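Local coordinates for pilus tip adhesin Cpa (Streptococcus pyogenes, PDB 4C0Z), which is a component of the pilus tip that can bind covalently, through reactive thioester bonds, to targets on the host cell surface, so attaching streptococcal pili to host cells, at residues I[120-123]-I[124-127]; I[160-163]-I[164-168]. All blocks are in the same frame, centred on the assembly; numbering follows the deposited sequence.

Contact 1 (I[120-123]-I[124-127])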
ATOM      1  N   GLY I 120     -16.060   6.322 -21.721  1.00 81.41           N
ATOM      2  CA  GLY I 120     -17.053   5.372 -21.230  1.00 80.01           C
ATOM      3  C   GLY I 120     -16.851   4.911 -19.797  1.00 78.03           C
ATOM      4  O   GLY I 120     -17.727   4.245 -19.240  1.00 77.31           O
ATOM      5  N   ILE I 121     -15.705   5.252 -19.187  1.00 69.96           N
ATOM      6  CA  ILE I 121     -15.392   4.870 -17.802  1.00 64.31           C
ATOM      7  C   ILE I 121     -15.915   5.938 -16.828  1.00 67.87           C
ATOM      8  O   ILE I 121     -15.583   7.117 -16.973  1.00 68.43           O
ATOM      9  CB  ILE I 121     -13.874   4.567 -17.600  1.00 64.25           C
ATOM     10  CG1 ILE I 121     -13.344   3.594 -18.679  1.00 66.51           C
ATOM     11  CG2 ILE I 121     -13.599   4.018 -16.183  1.00 59.25           C
ATOM     12  CD1 ILE I 121     -11.820   3.405 -18.696  1.00 68.36           C
ATOM     13  N   ASP I 122     -16.718   5.513 -15.828  1.00 64.32           N
ATOM     14  CA  ASP I 122     -17.277   6.373 -14.770  1.00 62.47           C
ATOM     15  C   ASP I 122     -16.146   7.088 -14.015  1.00 61.34           C
ATOM     16  O   ASP I 122     -15.090   6.480 -13.849  1.00 60.12           O
ATOM     17  CB  ASP I 122     -18.170   5.558 -13.817  1.00 62.88           C
ATOM     18  CG  ASP I 122     -19.365   4.893 -14.495  1.00 78.50           C
ATOM     19  OD1 ASP I 122     -19.804   5.390 -15.557  1.00 81.75           O
ATOM     20  OD2 ASP I 122     -19.873   3.886 -13.950  1.00 86.97           O
ATOM     21  N   PRO I 123     -16.316   8.385 -13.626  1.00 56.20           N
ATOM     22  CA  PRO I 123     -15.201   9.147 -13.008  1.00 53.67           C
ATOM     23  C   PRO I 123     -14.346   8.439 -11.948  1.00 54.49           C
ATOM     24  O   PRO I 123     -13.118   8.431 -12.079  1.00 52.62           O
ATOM     25  CB  PRO I 123     -15.895  10.373 -12.431  1.00 55.23           C
ATOM     26  CG  PRO I 123     -17.062  10.579 -13.293  1.00 61.99           C
ATOM     27  CD  PRO I 123     -17.512   9.237 -13.783  1.00 58.58           C
ATOM     28  N   LEU I 124     -14.973   7.829 -10.918  1.00 50.52           N
ATOM     29  CA  LEU I 124     -14.248   7.149  -9.837  1.00 46.33           C
ATOM     30  C   LEU I 124     -13.499   5.920 -10.325  1.00 50.89           C
ATOM     31  O   LEU I 124     -12.399   5.650  -9.844  1.00 50.38           O
ATOM     32  CB  LEU I 124     -15.162   6.835  -8.647  1.00 44.31           C
ATOM     33  CG  LEU I 124     -15.701   8.053  -7.887  1.00 47.24           C
ATOM     34  CD1 LEU I 124     -16.899   7.667  -7.026  1.00 47.11           C
ATOM     35  CD2 LEU I 124     -14.597   8.744  -7.065  1.00 46.58           C
ATOM     36  N   ASN I 125     -14.055   5.220 -11.332  1.00 49.10           N
ATOM     37  CA  ASN I 125     -13.406   4.068 -11.966  1.00 48.98           C
ATOM     38  C   ASN I 125     -12.213   4.534 -12.813  1.00 50.61           C
ATOM     39  O   ASN I 125     -11.207   3.836 -12.880  1.00 49.15           O
ATOM     40  CB  ASN I 125     -14.410   3.293 -12.831  1.00 50.75           C
ATOM     41  CG  ASN I 125     -15.433   2.499 -12.064  1.00 58.40           C
ATOM     42  OD1 ASN I 125     -15.213   2.094 -10.929  1.00 50.27           O
ATOM     43  ND2 ASN I 125     -16.566   2.214 -12.690  1.00 49.20           N
ATOM     44  N   ALA I 126     -12.331   5.719 -13.436  1.00 48.03           N
ATOM     45  CA  ALA I 126     -11.279   6.310 -14.271  1.00 49.16           C
ATOM     46  C   ALA I 126     -10.098   6.748 -13.399  1.00 48.79           C
ATOM     47  O   ALA I 126      -8.948   6.494 -13.765  1.00 45.00           O
ATOM     48  CB  ALA I 126     -11.831   7.471 -15.098  1.00 52.18           C
ATOM     49  N   ILE I 127     -10.391   7.337 -12.213  1.00 46.36           N
ATOM     50  CA  ILE I 127      -9.370   7.725 -11.224  1.00 45.08           C
ATOM     51  C   ILE I 127      -8.634   6.448 -10.754  1.00 48.10           C
ATOM     52  O   ILE I 127      -7.408   6.427 -10.693  1.00 47.80           O
ATOM     53  CB  ILE I 127      -9.985   8.493 -10.020  1.00 46.06           C
ATOM     54  CG1 ILE I 127     -10.439   9.883 -10.438  1.00 48.07           C
ATOM     55  CG2 ILE I 127      -8.981   8.589  -8.863  1.00 43.88           C
ATOM     56  CD1 ILE I 127     -11.512  10.523  -9.542  1.00 51.83           C
TER

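Contact 2 (I[160-163]-I[164-168])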
ATOM      1  N   ASP I 160     -19.814  -3.751 -13.072  1.00 68.37           N
ATOM      2  CA  ASP I 160     -20.464  -4.521 -14.139  1.00 72.00           C
ATOM      3  C   ASP I 160     -19.420  -4.886 -15.206  1.00 76.86           C
ATOM      4  O   ASP I 160     -18.350  -4.265 -15.246  1.00 75.96           O
ATOM      5  CB  ASP I 160     -21.682  -3.783 -14.745  1.00 76.43           C
ATOM      6  CG  ASP I 160     -21.409  -2.416 -15.344  1.00 85.68           C
ATOM      7  OD1 ASP I 160     -20.608  -2.332 -16.293  1.00 86.54           O
ATOM      8  OD2 ASP I 160     -22.053  -1.438 -14.909  1.00 95.02           O
ATOM      9  N   SER I 161     -19.720  -5.897 -16.039  1.00 74.90           N
ATOM     10  CA  SER I 161     -18.838  -6.389 -17.101  1.00 76.59           C
ATOM     11  C   SER I 161     -18.363  -5.304 -18.083  1.00 80.17           C
ATOM     12  O   SER I 161     -17.202  -5.339 -18.501  1.00 79.78           O
ATOM     13  CB  SER I 161     -19.497  -7.542 -17.851  1.00 85.70           C
ATOM     14  OG  SER I 161     -20.723  -7.143 -18.445  1.00100.62           O
ATOM     15  N   GLN I 162     -19.255  -4.344 -18.430  1.00 76.91           N
ATOM     16  CA  GLN I 162     -18.979  -3.220 -19.332  1.00 78.26           C
ATOM     17  C   GLN I 162     -17.876  -2.313 -18.751  1.00 78.70           C
ATOM     18  O   GLN I 162     -16.874  -2.077 -19.430  1.00 78.97           O
ATOM     19  CB  GLN I 162     -20.286  -2.447 -19.641  1.00 82.07           C
ATOM     20  CG  GLN I 162     -20.132  -1.166 -20.483  1.00101.78           C
ATOM     21  CD  GLN I 162     -20.302   0.134 -19.703  1.00124.77           C
ATOM     22  OE1 GLN I 162     -20.774   0.178 -18.551  1.00116.75           O
ATOM     23  NE2 GLN I 162     -19.937   1.240 -20.334  1.00117.97           N
ATOM     24  N   GLN I 163     -18.045  -1.847 -17.486  1.00 70.75           N
ATOM     25  CA  GLN I 163     -17.070  -0.998 -16.803  1.00 67.49           C
ATOM     26  C   GLN I 163     -15.750  -1.733 -16.609  1.00 69.63           C
ATOM     27  O   GLN I 163     -14.699  -1.176 -16.920  1.00 67.95           O
ATOM     28  CB  GLN I 163     -17.609  -0.485 -15.451  1.00 65.47           C
ATOM     29  CG  GLN I 163     -18.607   0.662 -15.562  1.00 69.15           C
ATOM     30  CD  GLN I 163     -17.996   1.912 -16.155  1.00 80.33           C
ATOM     31  OE1 GLN I 163     -17.140   2.576 -15.552  1.00 70.93           O
ATOM     32  NE2 GLN I 163     -18.434   2.258 -17.355  1.00 73.92           N
ATOM     33  N   LEU I 164     -15.810  -2.991 -16.133  1.00 66.72           N
ATOM     34  CA  LEU I 164     -14.633  -3.829 -15.896  1.00 65.24           C
ATOM     35  C   LEU I 164     -13.778  -4.028 -17.156  1.00 72.08           C
ATOM     36  O   LEU I 164     -12.557  -3.870 -17.078  1.00 71.21           O
ATOM     37  CB  LEU I 164     -15.028  -5.175 -15.255  1.00 64.60           C
ATOM     38  CG  LEU I 164     -13.886  -6.140 -14.873  1.00 67.59           C
ATOM     39  CD1 LEU I 164     -12.964  -5.547 -13.778  1.00 63.73           C
ATOM     40  CD2 LEU I 164     -14.444  -7.471 -14.436  1.00 69.21           C
ATOM     41  N   GLN I 165     -14.413  -4.330 -18.314  1.00 71.57           N
ATOM     42  CA  GLN I 165     -13.694  -4.512 -19.575  1.00 73.89           C
ATOM     43  C   GLN I 165     -13.023  -3.215 -20.044  1.00 78.76           C
ATOM     44  O   GLN I 165     -11.863  -3.263 -20.455  1.00 78.21           O
ATOM     45  CB  GLN I 165     -14.614  -5.119 -20.661  1.00 79.34           C
ATOM     46  CG  GLN I 165     -13.951  -5.541 -21.977  1.00 79.19           C
ATOM     47  CD  GLN I 165     -12.585  -6.170 -21.848  1.00 89.63           C
ATOM     48  OE1 GLN I 165     -12.377  -7.202 -21.188  1.00 84.18           O
ATOM     49  NE2 GLN I 165     -11.624  -5.562 -22.520  1.00 77.40           N
ATOM     50  N   LEU I 166     -13.732  -2.064 -19.948  1.00 76.56           N
ATOM     51  CA  LEU I 166     -13.194  -0.751 -20.324  1.00 76.85           C
ATOM     52  C   LEU I 166     -11.999  -0.382 -19.440  1.00 76.35           C
ATOM     53  O   LEU I 166     -10.993   0.116 -19.952  1.00 77.36           O
ATOM     54  CB  LEU I 166     -14.270   0.345 -20.223  1.00 77.38           C
ATOM     55  CG  LEU I 166     -15.378   0.370 -21.286  1.00 86.49           C
ATOM     56  CD1 LEU I 166     -16.429   1.393 -20.925  1.00 86.71           C
ATOM     57  CD2 LEU I 166     -14.832   0.671 -22.677  1.00 91.11           C
ATOM     58  N   MET I 167     -12.100  -0.667 -18.126  1.00 68.24           N
ATOM     59  CA  MET I 167     -11.044  -0.370 -17.161  1.00 64.62           C
ATOM     60  C   MET I 167      -9.774  -1.165 -17.450  1.00 66.16           C
ATOM     61  O   MET I 167      -8.693  -0.578 -17.500  1.00 64.58           O
ATOM     62  CB  MET I 167     -11.534  -0.579 -15.721  1.00 64.01           C
ATOM     63  CG  MET I 167     -12.460   0.522 -15.239  1.00 67.64           C
ATOM     64  SD  MET I 167     -12.984   0.228 -13.541  1.00 69.44           S
ATOM     65  CE  MET I 167     -14.438  -0.528 -13.787  1.00 67.33           C
ATOM     66  N   ARG I 168      -9.917  -2.480 -17.705  1.00 62.98           N
ATOM     67  CA  ARG I 168      -8.813  -3.390 -18.025  1.00 63.22           C
ATOM     68  C   ARG I 168      -8.061  -2.966 -19.289  1.00 71.37           C
ATOM     69  O   ARG I 168      -6.824  -2.978 -19.314  1.00 70.07           O
ATOM     70  CB  ARG I 168      -9.332  -4.829 -18.149  1.00 63.94           C
ATOM     71  CG  ARG I 168      -9.699  -5.442 -16.812  1.00 68.82           C
ATOM     72  CD  ARG I 168     -10.320  -6.812 -16.948  1.00 76.61           C
ATOM     73  NE  ARG I 168     -10.328  -7.486 -15.652  1.00 80.77           N
ATOM     74  CZ  ARG I 168     -11.078  -8.539 -15.342  1.00 95.47           C
ATOM     75  NH1 ARG I 168     -11.905  -9.064 -16.239  1.00 85.72           N
ATOM     76  NH2 ARG I 168     -11.005  -9.077 -14.131  1.00 77.98           N
TER

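Contact 1 (I[120-123]-I[124-127])
Asp122 and Pro123 give their carbonyls to the first turn of helix 123-138, and two backbone bonds start its ladder. Ala126 N donates to Asp122 O at 2.9 Å. One step on, Ile127 N reaches Pro123 O, also at 2.9 Å. Pro123, first residue of the helix, has no N-H to offer, so the ring nitrogen asks for no acceptor at this end. Asp122 holds the N-cap position, yet its carboxylate makes no capping bond. The side chain instead runs alongside that of Asn125, pointing the same way, with the carboxylate and amide planes 22° apart and OD2 still 3.9 Å from Asn125 ND2. The Asn125 amide is satisfied elsewhere: OD1 is hydrogen-bonded to Tyr38 OH and ND2 to Gln163 OE1, which also accepts from Asp122 N. On the apolar side, Ile121 CG2, the branch that stands anti to the backbone N (CG1 has chi1 -50°), is the one that reaches the helix, 3.5 Å from both Asn125 CB and Ala126 N and 4.0 Å from Ala126 CB. The same residue also packs on Leu166 and Met167. With both ends of the buried Asn125 amide bonded, its rotation is fixed, and the helix start is tied by side-chain bonds to the loop holding Tyr38 and to helix 161-174.

Contact 2 (I[160-163]-I[164-168])
An N-capped first turn opens helix 161-174: Asp160 OD1 accepts from Gln163 N at 2.9 Å, met nearly along its C-O axis. Asp160 uses its backbone as well, since Leu164 N donates to its O at 3.0 Å. The i to i+4 ladder then runs on, from Gln165 N to Ser161 O, from Leu166 N to Gln162 O and from Met167 N to Gln163 O. This helix belongs to the helical part of the thioester domain, and Met167 on it touches Asn125 and Val129 of helix 123-138. The Met167 chain bends at chi3 (-96°), which turns its methyl back along the helix against the Gln163 carbonyl: CE lies 3.2 Å from Gln163 O and 3.6 Å from Gln163 CB. The side chains of Gln162 and Leu166 cross at a slant, with NE2 of Gln162 3.6 Å from CD1 of Leu166. Gln163 is buried, and its amide nitrogen has two acceptors: NE2 donates to Gly120 O, in the loop before helix 123-138, and, weakly, to Gln162 OE1 at 3.4 Å.

Contact 1 comes first along the chain, where the loop after helix 98-108 passes into helix 123-138; contact 2 follows at the start of helix 161-174. Their centres are about 10 Å apart, on the same side of the chain's centre, within the thioester domain. They meet directly through Gln163, whose amide ties helix 161-174 to the 120-123 loop and to Asn125 on helix 123-138, and by packing of Asn125 CB against Met167 SD at 3.5 Å. The starts of two helices distant in sequence are thereby held together. In contact 1 the Ile127 side chain is about 12 Å from bound spermidine and touches strand 51-56, which carries the thioester cysteine, Cys55.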